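Local coordinates for chloramphenicol acetyltransferase (Aliivibrio fischeri, PDB 6PXA), which probably transfers the acetyl group of acetyl-CoA to the 3-hydroxyl of chloramphenicol, the reaction that underlies resistance to this antibiotic, at residues B[27-33]-B[73-79]; B[80-86]-B[130-136]; B[88-94]-B[114-118]. All blocks are in the same frame, centred on the assembly; numbering follows the deposited sequence.

Contact 1: B[27-33]-B[73-79]; sequences VGDYSYY and IGKFCSI. With TCH (taurocholic acid), chain M.
Ser31 OG sits between two backbone groups of segment 73-79: it donates to Gly74 O at 2.7 Å and accepts from Cys77 N at 3.0 Å, the latter bond nearly straight (163° at the hydrogen). With OG anti to the carbonyl carbon (chi1 -57°), the hydroxyl stands beside its own backbone N and reaches both partners. These bonds tie together successive coils of a left-handed parallel beta-helix, the fold of the hexapeptide-repeat acyltransferases. At the corner, a type II turn from Gly28 to Ser31, Phe76 N donates to Asp29 O at 3.0 Å, and past it the parallel bridges Tyr32-Ser78 and Tyr33-Ile79 are fastened by Tyr32 N to Cys77 O and by Ile79 N to Tyr32 O.

Tyr30 and Phe76 lie side by side across the two coils. Their planes are only 6° apart, yet a centroid separation of 5.2 Å shows that the rings are slid apart and barely overlap; CD2 of Tyr30 lies 3.7 Å from CE1 of Phe76. Phe101 of the second subunit meets the Phe76 ring edge-to-face. Taurocholic acid lies along this side of the helix: its sulfonate oxygen O2S approaches the edge of the Tyr30 ring, while the Tyr32 ring has Ile79 N over one face and ligand atom C22 over the opposite face, unusually tight at 3.2 Å from Tyr32 CE2.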
loop_
_atom_site.group_PDB
_atom_site.type_symbol
_atom_site.label_atom_id
_atom_site.label_comp_id
_atom_site.label_asym_id
_atom_site.label_seq_id
_atom_site.Cartn_x
_atom_site.Cartn_y
_atom_site.Cartn_z
ATOM N N VAL B 27 -22.847 -2.568 11.155
ATOM C CA VAL B 27 -22.904 -1.964 9.827
ATOM C C VAL B 27 -24.351 -1.644 9.477
ATOM O O VAL B 27 -25.232 -2.498 9.622
ATOM C CB VAL B 27 -22.293 -2.873 8.740
ATOM C CG1 VAL B 27 -22.279 -2.141 7.424
ATOM C CG2 VAL B 27 -20.899 -3.312 9.114
ATOM N N GLY B 28 -24.586 -0.425 8.978
ATOM C CA GLY B 28 -25.923 0.027 8.648
ATOM C C GLY B 28 -26.370 -0.322 7.227
ATOM O O GLY B 28 -25.616 -0.842 6.389
ATOM N N ASP B 29 -27.634 0.012 6.953
ATOM C CA ASP B 29 -28.292 -0.434 5.731
ATOM C C ASP B 29 -27.543 0.009 4.479
ATOM O O ASP B 29 -27.006 1.122 4.416
ATOM C CB ASP B 29 -29.714 0.109 5.649
ATOM C CG ASP B 29 -30.580 -0.302 6.817
ATOM O OD1 ASP B 29 -30.371 -1.382 7.382
ATOM O OD2 ASP B 29 -31.495 0.462 7.138
ATOM N N TYR B 30 -27.535 -0.882 3.481
ATOM C CA TYR B 30 -27.093 -0.657 2.099
ATOM C C TYR B 30 -25.578 -0.565 1.944
ATOM O O TYR B 30 -25.062 -0.836 0.862
ATOM C CB TYR B 30 -27.801 0.577 1.518
ATOM C CG TYR B 30 -29.310 0.348 1.416
ATOM C CD1 TYR B 30 -29.832 -0.474 0.429
ATOM C CD2 TYR B 30 -30.189 0.919 2.320
ATOM C CE1 TYR B 30 -31.181 -0.716 0.333
ATOM C CE2 TYR B 30 -31.563 0.689 2.237
ATOM C CZ TYR B 30 -32.051 -0.133 1.239
ATOM O OH TYR B 30 -33.408 -0.376 1.143
ATOM N N SER B 31 -24.846 -0.246 3.008
ATOM C CA SER B 31 -23.391 -0.224 2.909
ATOM C C SER B 31 -22.864 -1.549 2.368
ATOM O O SER B 31 -23.331 -2.629 2.754
ATOM C CB SER B 31 -22.795 0.073 4.283
ATOM O OG SER B 31 -23.322 1.293 4.740
ATOM N N TYR B 32 -21.886 -1.457 1.455
ATOM C CA TYR B 32 -21.393 -2.613 0.723
ATOM C C TYR B 32 -19.873 -2.581 0.629
ATOM O O TYR B 32 -19.241 -1.522 0.679
ATOM C CB TYR B 32 -21.964 -2.664 -0.713
ATOM C CG TYR B 32 -21.400 -1.591 -1.643
ATOM C CD1 TYR B 32 -22.020 -0.347 -1.763
ATOM C CD2 TYR B 32 -20.251 -1.818 -2.396
ATOM C CE1 TYR B 32 -21.508 0.631 -2.593
ATOM C CE2 TYR B 32 -19.727 -0.836 -3.227
ATOM C CZ TYR B 32 -20.366 0.376 -3.334
ATOM O OH TYR B 32 -19.872 1.362 -4.163
ATOM N N TYR B 33 -19.298 -3.761 0.412
ATOM C CA TYR B 33 -17.876 -3.923 0.127
ATOM C C TYR B 33 -17.738 -4.534 -1.262
ATOM O O TYR B 33 -18.304 -5.599 -1.532
ATOM C CB TYR B 33 -17.213 -4.816 1.187
ATOM C CG TYR B 33 -15.751 -5.180 0.948
ATOM C CD1 TYR B 33 -14.788 -4.194 0.780
ATOM C CD2 TYR B 33 -15.332 -6.510 0.923
ATOM C CE1 TYR B 33 -13.434 -4.518 0.576
ATOM C CE2 TYR B 33 -13.970 -6.839 0.711
ATOM C CZ TYR B 33 -13.035 -5.822 0.538
ATOM O OH TYR B 33 -11.683 -6.093 0.323
ATOM N N ILE B 73 -20.068 1.187 11.282
ATOM C CA ILE B 73 -20.177 1.749 9.940
ATOM C C ILE B 73 -21.631 2.140 9.704
ATOM O O ILE B 73 -22.558 1.417 10.100
ATOM C CB ILE B 73 -19.684 0.750 8.876
ATOM C CG1 ILE B 73 -18.175 0.515 9.029
ATOM C CG2 ILE B 73 -20.004 1.250 7.487
ATOM C CD1 ILE B 73 -17.640 -0.698 8.262
ATOM N N GLY B 74 -21.821 3.316 9.114
ATOM C CA GLY B 74 -23.135 3.881 8.926
ATOM C C GLY B 74 -23.850 3.275 7.742
ATOM O O GLY B 74 -23.555 2.165 7.295
ATOM N N LYS B 75 -24.853 4.008 7.273
ATOM C CA LYS B 75 -25.662 3.625 6.132
ATOM C C LYS B 75 -25.094 4.233 4.858
ATOM O O LYS B 75 -24.462 5.293 4.883
ATOM C CB LYS B 75 -27.100 4.099 6.314
ATOM C CG LYS B 75 -27.767 3.591 7.583
ATOM C CD LYS B 75 -29.060 4.343 7.832
ATOM C CE LYS B 75 -29.756 3.877 9.072
ATOM N NZ LYS B 75 -31.068 4.597 9.242
ATOM N N PHE B 76 -25.336 3.552 3.740
ATOM C CA PHE B 76 -25.069 4.113 2.423
ATOM C C PHE B 76 -23.583 4.371 2.202
ATOM O O PHE B 76 -23.203 5.337 1.528
ATOM C CB PHE B 76 -25.873 5.391 2.223
ATOM C CG PHE B 76 -27.355 5.152 2.116
ATOM C CD1 PHE B 76 -27.872 4.437 1.062
ATOM C CD2 PHE B 76 -28.229 5.618 3.087
ATOM C CE1 PHE B 76 -29.246 4.207 0.955
ATOM C CE2 PHE B 76 -29.606 5.395 2.977
ATOM C CZ PHE B 76 -30.105 4.685 1.916
ATOM N N CYS B 77 -22.739 3.524 2.781
ATOM C CA CYS B 77 -21.302 3.658 2.631
ATOM C C CYS B 77 -20.816 2.770 1.500
ATOM O O CYS B 77 -21.344 1.680 1.266
ATOM C CB CYS B 77 -20.560 3.300 3.924
ATOM S SG CYS B 77 -20.773 4.527 5.202
ATOM N N SER B 78 -19.814 3.261 0.795
ATOM C CA SER B 78 -19.215 2.566 -0.344
ATOM C C SER B 78 -17.784 2.260 0.040
ATOM O O SER B 78 -16.983 3.183 0.209
ATOM C CB SER B 78 -19.262 3.414 -1.618
ATOM O OG SER B 78 -20.608 3.667 -1.996
ATOM N N ILE B 79 -17.467 0.979 0.201
ATOM C CA ILE B 79 -16.142 0.552 0.647
ATOM C C ILE B 79 -15.458 -0.198 -0.497
ATOM O O ILE B 79 -15.866 -1.310 -0.860
ATOM C CB ILE B 79 -16.214 -0.299 1.922
ATOM C CG1 ILE B 79 -16.883 0.509 3.048
ATOM C CG2 ILE B 79 -14.806 -0.738 2.314
ATOM C CD1 ILE B 79 -16.853 -0.191 4.398
HETATM C C1 TCH M . -18.797 -0.698 -14.632
HETATM C C2 TCH M . -20.111 -1.344 -15.206
HETATM C C3 TCH M . -21.067 -0.248 -15.757
HETATM O O3 TCH M . -22.257 -0.831 -16.123
HETATM C C4 TCH M . -21.352 0.907 -14.720
HETATM C C5 TCH M . -20.064 1.493 -14.088
HETATM C C6 TCH M . -20.397 2.562 -13.008
HETATM C C7 TCH M . -20.873 1.946 -11.627
HETATM O O7 TCH M . -22.159 1.446 -11.767
HETATM C C8 TCH M . -19.920 0.829 -11.139
HETATM C C9 TCH M . -19.717 -0.254 -12.277
HETATM C C10 TCH M . -19.111 0.368 -13.554
HETATM C C11 TCH M . -18.880 -1.421 -11.715
HETATM C C12 TCH M . -19.351 -1.980 -10.470
HETATM O O12 TCH M . -20.535 -2.715 -10.639
HETATM C C13 TCH M . -19.712 -0.830 -9.362
HETATM C C14 TCH M . -20.541 0.096 -9.901
HETATM C C15 TCH M . -20.766 1.144 -8.703
HETATM C C16 TCH M . -20.874 0.282 -7.540
HETATM C C17 TCH M . -20.580 -1.149 -8.025
HETATM C C18 TCH M . -18.382 -0.201 -8.919
HETATM C C19 TCH M . -17.776 1.041 -13.204
HETATM O O1S TCH M . -28.478 -2.533 -4.219
HETATM C C20 TCH M . -19.943 -1.920 -6.966
HETATM C C21 TCH M . -19.581 -3.384 -7.341
HETATM C C22 TCH M . -21.056 -2.044 -5.897
HETATM C C23 TCH M . -22.196 -2.952 -6.339
HETATM C C24 TCH M . -23.272 -2.994 -5.264
HETATM N N24 TCH M . -24.244 -1.933 -5.194
HETATM O O24 TCH M . -23.301 -3.876 -4.488
HETATM C C25 TCH M . -25.287 -1.957 -4.184
HETATM C C26 TCH M . -26.220 -0.803 -4.503
HETATM S S26 TCH M . -27.840 -1.088 -3.739
HETATM O O2S TCH M . -27.556 -1.155 -2.116
HETATM O O3S TCH M . -28.796 0.181 -4.183
#

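Contact 2: B[80-86]-B[130-136]; sequences ASGATFM and IGSEAMI
Ala80 N donates to Ile130 O at 2.8 Å, the first of the backbone bonds that hold two successive coils of the left-handed beta-helix in parallel register. After the corner the exchange resumes: Thr84 N binds Ala134 O, Thr84 O accepts from Ile136 N at 2.7 Å, and Met86 N closes the series on Ile136 O with an almost linear bond (174° at the hydrogen). The corner itself consists of two type II turns, Ala80 to Ala83 and Gly131 to Ala134, stacked one on the other.

Further polar bonding is concentrated at these turns. Ser132 OG, anti to its own N (chi1 -174°), swings across to donate to Ser81 O at 2.7 Å, tilted 29° from the carbonyl plane; the backbone N of Glu133 adds a weak bond to the same oxygen. The carboxylate of Glu133 is bound by Arg151 and His38 of its own chain and by Arg48 of the second subunit.

Apolar contacts divide between two sides of the sheet. Phe85 and Ile136 lie side by side, Phe85 CD1 to Ile136 CB 3.7 Å, and Ile130 CD1 comes from the opposite direction to the edge of the Phe85 ring, 3.7 Å from Phe85 CZ. On the other side Thr84 runs alongside Met135, whose SD lies 3.8 Å from Met86 CG.

The chemistry thus separates by position: backbone bonds set the coil register, Phe85, Ile130 and Ile136 pack together on one side, and Met86, Met135 and Glu133 touch other subunits of the trimer.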
loop_
_atom_site.group_PDB
_atom_site.type_symbol
_atom_site.label_atom_id
_atom_site.label_comp_id
_atom_site.label_asym_id
_atom_site.label_seq_id
_atom_site.Cartn_x
_atom_site.Cartn_y
_atom_site.Cartn_z
ATOM N N ALA B 80 -14.385 0.381 -1.040
ATOM C CA ALA B 80 -13.735 -0.201 -2.211
ATOM C C ALA B 80 -12.717 -1.279 -1.832
ATOM O O ALA B 80 -12.339 -1.442 -0.664
ATOM C CB ALA B 80 -13.059 0.888 -3.057
ATOM N N SER B 81 -12.248 -1.999 -2.855
ATOM C CA SER B 81 -11.469 -3.219 -2.638
ATOM C C SER B 81 -10.201 -2.929 -1.839
ATOM O O SER B 81 -9.534 -1.907 -2.040
ATOM C CB SER B 81 -11.111 -3.855 -3.976
ATOM O OG SER B 81 -10.649 -5.192 -3.821
ATOM N N GLY B 82 -9.887 -3.822 -0.903
ATOM C CA GLY B 82 -8.671 -3.703 -0.127
ATOM C C GLY B 82 -8.655 -2.615 0.921
ATOM O O GLY B 82 -7.636 -2.456 1.602
ATOM N N ALA B 83 -9.727 -1.849 1.072
ATOM C CA ALA B 83 -9.797 -0.927 2.193
ATOM C C ALA B 83 -9.663 -1.702 3.508
ATOM O O ALA B 83 -10.108 -2.846 3.628
ATOM C CB ALA B 83 -11.104 -0.132 2.140
ATOM N N THR B 84 -8.966 -1.113 4.469
ATOM C CA THR B 84 -8.549 -1.834 5.666
ATOM C C THR B 84 -8.883 -1.023 6.907
ATOM O O THR B 84 -8.559 0.174 6.986
ATOM C CB THR B 84 -7.043 -2.146 5.624
ATOM O OG1 THR B 84 -6.775 -3.026 4.521
ATOM C CG2 THR B 84 -6.615 -2.838 6.902
ATOM N N PHE B 85 -9.554 -1.674 7.859
ATOM C CA PHE B 85 -9.816 -1.134 9.192
ATOM C C PHE B 85 -8.909 -1.840 10.192
ATOM O O PHE B 85 -9.035 -3.051 10.425
ATOM C CB PHE B 85 -11.287 -1.299 9.560
ATOM C CG PHE B 85 -12.206 -0.607 8.591
ATOM C CD1 PHE B 85 -12.495 0.743 8.738
ATOM C CD2 PHE B 85 -12.737 -1.295 7.510
ATOM C CE1 PHE B 85 -13.322 1.387 7.832
ATOM C CE2 PHE B 85 -13.559 -0.660 6.594
ATOM C CZ PHE B 85 -13.856 0.695 6.769
ATOM N N MET B 86 -7.989 -1.095 10.771
ATOM C CA MET B 86 -7.072 -1.688 11.740
ATOM C C MET B 86 -7.693 -1.611 13.128
ATOM O O MET B 86 -7.962 -0.513 13.625
ATOM C CB MET B 86 -5.726 -0.977 11.701
ATOM C CG MET B 86 -5.040 -1.100 10.312
ATOM S SD MET B 86 -4.416 -2.710 9.888
ATOM C CE MET B 86 -2.880 -2.677 10.826
ATOM N N ILE B 130 -15.075 5.130 0.661
ATOM C CA ILE B 130 -13.715 4.786 1.095
ATOM C C ILE B 130 -13.015 4.095 -0.068
ATOM O O ILE B 130 -13.332 2.948 -0.413
ATOM C CB ILE B 130 -13.702 3.902 2.358
ATOM C CG1 ILE B 130 -14.421 4.604 3.522
ATOM C CG2 ILE B 130 -12.262 3.511 2.746
ATOM C CD1 ILE B 130 -14.451 3.810 4.791
ATOM N N GLY B 131 -12.045 4.784 -0.651
ATOM C CA GLY B 131 -11.379 4.298 -1.839
ATOM C C GLY B 131 -10.509 3.080 -1.586
ATOM O O GLY B 131 -10.256 2.647 -0.447
ATOM N N SER B 132 -9.997 2.550 -2.700
ATOM C CA SER B 132 -9.329 1.259 -2.690
ATOM C C SER B 132 -8.035 1.347 -1.896
ATOM O O SER B 132 -7.276 2.309 -2.029
ATOM C CB SER B 132 -9.042 0.786 -4.112
ATOM O OG SER B 132 -8.523 -0.545 -4.096
ATOM N N GLU B 133 -7.822 0.369 -1.021
ATOM C CA GLU B 133 -6.558 0.201 -0.304
ATOM C C GLU B 133 -6.273 1.352 0.654
ATOM O O GLU B 133 -5.134 1.513 1.141
ATOM C CB GLU B 133 -5.396 0.001 -1.314
ATOM C CG GLU B 133 -5.497 -1.347 -2.010
ATOM C CD GLU B 133 -4.303 -1.684 -2.900
ATOM O OE1 GLU B 133 -4.500 -2.525 -3.775
ATOM O OE2 GLU B 133 -3.196 -1.138 -2.712
ATOM N N ALA B 134 -7.296 2.125 1.005
ATOM C CA ALA B 134 -7.131 3.056 2.099
ATOM C C ALA B 134 -6.986 2.250 3.383
ATOM O O ALA B 134 -7.459 1.110 3.480
ATOM C CB ALA B 134 -8.321 4.023 2.196
ATOM N N MET B 135 -6.245 2.801 4.330
ATOM C CA MET B 135 -6.068 2.170 5.628
ATOM C C MET B 135 -6.541 3.110 6.721
ATOM O O MET B 135 -6.009 4.220 6.860
ATOM C CB MET B 135 -4.618 1.773 5.870
ATOM C CG MET B 135 -4.517 0.636 6.870
ATOM S SD MET B 135 -2.847 0.341 7.495
ATOM C CE MET B 135 -2.409 -1.077 6.478
ATOM N N ILE B 136 -7.497 2.635 7.515
ATOM C CA ILE B 136 -8.150 3.386 8.592
ATOM C C ILE B 136 -7.575 2.901 9.926
ATOM O O ILE B 136 -7.779 1.745 10.317
ATOM C CB ILE B 136 -9.669 3.186 8.559
ATOM C CG1 ILE B 136 -10.230 3.453 7.166
ATOM C CG2 ILE B 136 -10.344 4.104 9.546
ATOM C CD1 ILE B 136 -9.987 4.863 6.719
HETATM O O HOH W 1 -9.705 1.042 12.414
#

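Contact 3: B[88-94]-B[114-118]; sequences AGNQGHR and DGFQR. With TCH (taurocholic acid), chain R.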
loop_
_atom_site.group_PDB
_atom_site.type_symbol
_atom_site.label_atom_id
_atom_site.label_comp_id
_atom_site.label_asym_id
_atom_site.label_seq_id
_atom_site.Cartn_x
_atom_site.Cartn_y
_atom_site.Cartn_z
ATOM N N ALA B 88 -7.897 -3.385 17.327
ATOM C CA ALA B 88 -7.048 -3.826 18.440
ATOM C C ALA B 88 -6.064 -2.759 18.909
ATOM O O ALA B 88 -5.022 -3.089 19.492
ATOM C CB ALA B 88 -6.291 -5.120 18.105
ATOM N N GLY B 89 -6.388 -1.486 18.711
ATOM C CA GLY B 89 -5.602 -0.426 19.338
ATOM C C GLY B 89 -4.123 -0.534 19.063
ATOM O O GLY B 89 -3.689 -0.746 17.922
ATOM N N ASN B 90 -3.316 -0.400 20.108
ATOM C CA ASN B 90 -1.869 -0.480 19.937
ATOM C C ASN B 90 -1.358 -1.908 19.849
ATOM O O ASN B 90 -0.140 -2.100 19.827
ATOM C CB ASN B 90 -1.159 0.245 21.087
ATOM C CG ASN B 90 -1.355 -0.443 22.453
ATOM O OD1 ASN B 90 -2.122 -1.398 22.592
ATOM N ND2 ASN B 90 -0.645 0.054 23.462
ATOM N N GLN B 91 -2.244 -2.906 19.837
ATOM C CA GLN B 91 -1.847 -4.319 19.804
ATOM C C GLN B 91 -0.746 -4.648 20.820
ATOM O O GLN B 91 0.110 -5.497 20.568
ATOM C CB GLN B 91 -1.414 -4.723 18.395
ATOM C CG GLN B 91 -2.506 -4.569 17.361
ATOM C CD GLN B 91 -2.071 -5.024 15.962
ATOM O OE1 GLN B 91 -1.156 -5.841 15.811
ATOM N NE2 GLN B 91 -2.737 -4.497 14.941
ATOM N N GLY B 92 -0.772 -3.994 21.985
ATOM C CA GLY B 92 0.154 -4.280 23.067
ATOM C C GLY B 92 1.495 -3.570 23.013
ATOM O O GLY B 92 2.319 -3.788 23.912
ATOM N N HIS B 93 1.739 -2.733 21.999
ATOM C CA HIS B 93 3.006 -2.025 21.826
ATOM C C HIS B 93 2.881 -0.635 22.426
ATOM O O HIS B 93 2.084 0.175 21.932
ATOM C CB HIS B 93 3.376 -1.905 20.332
ATOM C CG HIS B 93 3.442 -3.215 19.614
ATOM N ND1 HIS B 93 4.543 -4.040 19.674
ATOM C CD2 HIS B 93 2.542 -3.844 18.823
ATOM C CE1 HIS B 93 4.314 -5.127 18.955
ATOM N NE2 HIS B 93 3.106 -5.033 18.432
ATOM N N ARG B 94 3.681 -0.330 23.467
ATOM C CA ARG B 94 3.581 0.958 24.156
ATOM C C ARG B 94 4.784 1.797 23.764
ATOM O O ARG B 94 5.905 1.528 24.221
ATOM C CB ARG B 94 3.511 0.805 25.685
ATOM C CG ARG B 94 2.292 0.087 26.180
ATOM C CD ARG B 94 1.128 0.980 26.686
ATOM N NE ARG B 94 1.475 2.149 27.503
ATOM C CZ ARG B 94 0.922 2.457 28.675
ATOM N NH1 ARG B 94 0.006 1.661 29.235
ATOM N NH2 ARG B 94 1.297 3.571 29.296
ATOM N N ASP B 114 1.096 -6.214 30.773
ATOM C CA ASP B 114 0.319 -6.096 29.542
ATOM C C ASP B 114 0.217 -4.627 29.137
ATOM O O ASP B 114 -0.338 -3.820 29.888
ATOM C CB ASP B 114 -1.067 -6.698 29.794
ATOM C CG ASP B 114 -1.997 -6.601 28.601
ATOM O OD1 ASP B 114 -1.534 -6.318 27.479
ATOM O OD2 ASP B 114 -3.218 -6.804 28.800
ATOM N N GLY B 115 0.735 -4.277 27.950
ATOM C CA GLY B 115 0.671 -2.916 27.457
ATOM C C GLY B 115 -0.484 -2.619 26.523
ATOM O O GLY B 115 -0.518 -1.537 25.923
ATOM N N PHE B 116 -1.413 -3.548 26.346
ATOM C CA PHE B 116 -2.580 -3.263 25.523
ATOM C C PHE B 116 -3.327 -2.043 26.040
ATOM O O PHE B 116 -3.676 -1.961 27.228
ATOM C CB PHE B 116 -3.538 -4.456 25.496
ATOM C CG PHE B 116 -4.801 -4.184 24.705
ATOM C CD1 PHE B 116 -4.746 -4.021 23.340
ATOM C CD2 PHE B 116 -6.031 -4.044 25.346
ATOM C CE1 PHE B 116 -5.889 -3.748 22.614
ATOM C CE2 PHE B 116 -7.178 -3.778 24.624
ATOM C CZ PHE B 116 -7.112 -3.644 23.262
ATOM N N GLN B 117 -3.633 -1.131 25.125
ATOM C CA GLN B 117 -4.473 0.025 25.390
ATOM C C GLN B 117 -5.520 0.147 24.292
ATOM O O GLN B 117 -5.189 0.106 23.108
ATOM C CB GLN B 117 -3.650 1.308 25.456
ATOM C CG GLN B 117 -2.885 1.457 26.762
ATOM C CD GLN B 117 -2.176 2.785 26.833
ATOM O OE1 GLN B 117 -2.422 3.575 27.732
ATOM N NE2 GLN B 117 -1.308 3.050 25.866
ATOM N N ARG B 118 -6.781 0.275 24.690
ATOM C CA ARG B 118 -7.831 0.550 23.729
ATOM C C ARG B 118 -7.626 1.927 23.111
ATOM O O ARG B 118 -7.098 2.849 23.742
ATOM C CB ARG B 118 -9.205 0.463 24.403
ATOM C CG ARG B 118 -9.612 -0.959 24.713
ATOM C CD ARG B 118 -10.872 -1.017 25.491
ATOM N NE ARG B 118 -12.067 -0.572 24.768
ATOM C CZ ARG B 118 -13.256 -0.522 25.373
ATOM N NH1 ARG B 118 -13.334 -0.880 26.639
ATOM N NH2 ARG B 118 -14.348 -0.121 24.747
HETATM C C1 TCH R . -5.172 -9.658 21.196
HETATM C C2 TCH R . -5.183 -10.855 22.236
HETATM C C3 TCH R . -5.073 -10.326 23.689
HETATM O O3 TCH R . -4.967 -11.397 24.552
HETATM C C4 TCH R . -3.839 -9.368 23.888
HETATM C C5 TCH R . -3.819 -8.212 22.858
HETATM C C6 TCH R . -2.553 -7.333 23.034
HETATM C C7 TCH R . -1.207 -8.016 22.531
HETATM O O7 TCH R . -0.799 -9.006 23.409
HETATM C C8 TCH R . -1.348 -8.616 21.116
HETATM C C9 TCH R . -2.629 -9.542 21.064
HETATM C C10 TCH R . -3.928 -8.773 21.402
HETATM C C11 TCH R . -2.676 -10.247 19.691
HETATM C C12 TCH R . -1.463 -10.910 19.285
HETATM O O12 TCH R . -1.256 -12.123 19.987
HETATM C C13 TCH R . -0.112 -9.998 19.500
HETATM C C14 TCH R . -0.092 -9.505 20.761
HETATM C C15 TCH R . 1.256 -8.631 20.797
HETATM C C16 TCH R . 2.200 -9.508 20.116
HETATM C C17 TCH R . 1.381 -10.638 19.467
HETATM C C18 TCH R . -0.135 -8.877 18.447
HETATM C C19 TCH R . -4.098 -7.573 20.476
HETATM O O1S TCH R . 8.765 -12.928 24.384
HETATM C C20 TCH R . 1.920 -10.941 18.146
HETATM C C21 TCH R . 1.109 -11.992 17.328
HETATM C C22 TCH R . 3.343 -11.509 18.424
HETATM C C23 TCH R . 3.351 -12.926 18.998
HETATM C C24 TCH R . 4.796 -13.285 19.303
HETATM N N24 TCH R . 5.318 -13.037 20.627
HETATM O O24 TCH R . 5.506 -13.743 18.470
HETATM C C25 TCH R . 6.699 -13.370 20.893
HETATM C C26 TCH R . 7.122 -12.638 22.156
HETATM S S26 TCH R . 8.340 -13.676 22.983
HETATM O O2S TCH R . 7.663 -15.172 23.134
HETATM O O3S TCH R . 9.708 -13.744 22.058
HETATM O O HOH W 2 2.135 -5.731 25.780
#
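Asn90 engages the backbone of 114-118 through both ends of its amide. ND2 donates to Gly115 O at 2.9 Å, with that oxygen close to the amide plane, while OD1 accepts from Gln117 N at 3.0 Å and also from Gly92 N, the two donors arriving from opposite faces. A chi1 of 67°, with CG between the backbone N and carbonyl carbon, brings the amide to this position, and three bonds then fix its rotation. Close packing continues at Gly92, whose CA is 3.7 Å from Phe116 N, and at the Phe116 ring, whose edge meets Ala88 O at 3.3 Å from CE1.

The solvent side differs in kind, since no hydrogen bond joins its two side chains. There Gln117, exposed, lays its amide over one face of the Arg94 guanidinium with the planes 7° apart; NH2 of Arg94 pairs with Asp96. A water bridges Gly92 O and Gly115 N.

The Asn90 OD1 to Gly92 N bond defines an Asx turn, and Asp114 OD1 forms another with Phe116 N. These turns shape each segment, and the Asn90 amide joins the two ends of a long loop excursion from the beta-helix, where Gln91, Gly92 and Phe116 line the taurocholate pocket.

Overall arrangement
Contacts 1 and 2 belong to one left-handed beta-helix, their centres about 13 Å apart. Strand 78-80 is followed, after a turn, by strand 84-86, and the two contacts touch where Ser78 O meets Ile130 N and Tyr33 OH meets Gly82 N. They share the sheet of strands 32-34, 78-80 and 129-130, contact 1 entering it from 25-27 and 71-73, contact 2 leaving it for 84-86 and 135-136. Contact 3, about 22 Å from contact 2 and 28 Å from contact 1 between centres, pinches off an excursion between strands 84-86 and 122-124. Taurocholate at contacts 1 and 3 is hydrogen-bonded to Leu11 O of one subunit and Ser104 N of another, which places it between subunits.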